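Local coordinates for glutamate receptor IIB (Drosophila melanogaster, PDB 4WXJ), which binds glutamate through this two-lobed ligand-binding domain and probably serves as a subunit of a postsynaptic glutamate-gated cation channel at the muscle, at residues F109-M114 against N239-I244. Residues are numbered along the deposited sequence; the frame is centred on the assembly and turned at random.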
# COMPACT_ATOMS: atom_id res chain seq x y z
N PHE A 109 12.92 4.61 7.46
CA PHE A 109 12.52 4.53 6.06
C PHE A 109 13.60 5.13 5.17
O PHE A 109 14.31 6.05 5.56
CB PHE A 109 11.20 5.25 5.82
CG PHE A 109 9.99 4.41 6.08
CD1 PHE A 109 9.38 4.40 7.33
CD2 PHE A 109 9.44 3.63 5.08
CE1 PHE A 109 8.26 3.63 7.57
CE2 PHE A 109 8.32 2.85 5.32
CZ PHE A 109 7.73 2.85 6.57
N THR A 110 13.71 4.59 3.96
CA THR A 110 14.55 5.20 2.94
C THR A 110 13.83 6.42 2.40
O THR A 110 12.70 6.71 2.80
CB THR A 110 14.84 4.23 1.78
OG1 THR A 110 13.61 3.91 1.10
CG2 THR A 110 15.48 2.95 2.29
N VAL A 111 14.48 7.15 1.50
CA VAL A 111 13.79 8.14 0.71
C VAL A 111 12.68 7.42 -0.04
O VAL A 111 12.82 6.24 -0.37
CB VAL A 111 14.71 8.86 -0.29
CG1 VAL A 111 15.73 9.71 0.44
CG2 VAL A 111 15.40 7.85 -1.20
N PRO A 112 11.56 8.11 -0.32
CA PRO A 112 10.49 7.40 -1.02
C PRO A 112 10.86 7.00 -2.45
O PRO A 112 11.65 7.70 -3.08
CB PRO A 112 9.34 8.41 -1.04
CG PRO A 112 9.66 9.39 0.03
CD PRO A 112 11.16 9.47 0.07
N PHE A 113 10.30 5.90 -2.93
CA PHE A 113 10.48 5.49 -4.32
C PHE A 113 9.21 5.72 -5.14
O PHE A 113 9.20 5.50 -6.35
CB PHE A 113 10.90 4.01 -4.41
CG PHE A 113 9.91 3.05 -3.82
CD1 PHE A 113 8.84 2.58 -4.57
CD2 PHE A 113 10.07 2.58 -2.52
CE1 PHE A 113 7.94 1.68 -4.03
CE2 PHE A 113 9.17 1.69 -1.98
CZ PHE A 113 8.10 1.23 -2.73
N MET A 114 8.16 6.18 -4.48
CA MET A 114 6.90 6.48 -5.17
C MET A 114 6.06 7.46 -4.37
O MET A 114 5.94 7.34 -3.15
CB MET A 114 6.12 5.19 -5.42
CG MET A 114 4.99 5.33 -6.44
SD MET A 114 4.17 3.77 -6.83
CE MET A 114 5.51 2.85 -7.60
N ASN A 239 22.71 3.87 1.87
CA ASN A 239 23.11 3.12 0.69
C ASN A 239 21.90 2.78 -0.18
O ASN A 239 21.96 2.87 -1.40
CB ASN A 239 23.86 1.85 1.11
CG ASN A 239 24.22 0.96 -0.06
OD1 ASN A 239 24.09 -0.26 0.01
ND2 ASN A 239 24.66 1.57 -1.16
N LEU A 240 20.80 2.40 0.46
CA LEU A 240 19.56 2.11 -0.26
C LEU A 240 18.95 3.38 -0.85
O LEU A 240 18.45 3.37 -1.97
CB LEU A 240 18.55 1.42 0.66
CG LEU A 240 18.78 -0.06 0.96
CD1 LEU A 240 17.84 -0.53 2.06
CD2 LEU A 240 18.59 -0.91 -0.29
N SER A 241 19.00 4.47 -0.09
CA SER A 241 18.40 5.73 -0.51
C SER A 241 19.11 6.32 -1.73
O SER A 241 18.46 6.80 -2.66
CB SER A 241 18.40 6.74 0.63
OG SER A 241 17.51 6.35 1.66
N VAL A 242 20.43 6.30 -1.72
CA VAL A 242 21.21 6.82 -2.84
C VAL A 242 20.92 6.00 -4.09
O VAL A 242 20.87 6.53 -5.20
CB VAL A 242 22.73 6.80 -2.53
CG1 VAL A 242 23.54 7.15 -3.77
CG2 VAL A 242 23.05 7.79 -1.41
N GLY A 243 20.73 4.70 -3.90
CA GLY A 243 20.38 3.80 -4.99
C GLY A 243 19.03 4.12 -5.61
O GLY A 243 18.90 4.17 -6.83
N ILE A 244 18.03 4.34 -4.76
CA ILE A 244 16.69 4.70 -5.21
C ILE A 244 16.72 5.99 -6.03
O ILE A 244 16.07 6.10 -7.07
CB ILE A 244 15.73 4.86 -4.02
CG1 ILE A 244 15.45 3.50 -3.39
CG2 ILE A 244 14.41 5.50 -4.46
CD1 ILE A 244 14.78 3.58 -2.02
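Leu240 meets Thr110 first: its CB lies 3.8 Å from Thr110 CG2, one methyl against the base of the leucine, the two side chains crossing at a slant. One residue on, Ser241 supplies the polar link. Its OG takes the backbone N-H of Val111 at 3.1 Å in a nearly straight bond (162°) and is also bonded to the carbonyl of Arg237, one helical turn back, so the hydroxyl ties the chain at Val111 to helix 237-250. Val111 CG2 leans over the same serine, 3.7 Å from its CB. This is where strand 108-123, one of the links between the two lobes of the clamshell glutamate-binding domain, turns its corners beside a helix of the first lobe. At the far end Ile244 points into the bend. CG1 lies beside the backbone N (chi1 -70°) and the chain runs out extended (chi2 166°), carrying CD1 to 3.3 Å from Thr110 OG1; CG2 packs at 3.8 Å on Phe113 CB, and Leu50 of helix 42-54 touches the Ile244 side chain. An alanine at Thr110 would probably cost the OG1 bonds to Ile228 N and Val111 O and open a gap beside Leu240 and Ile244.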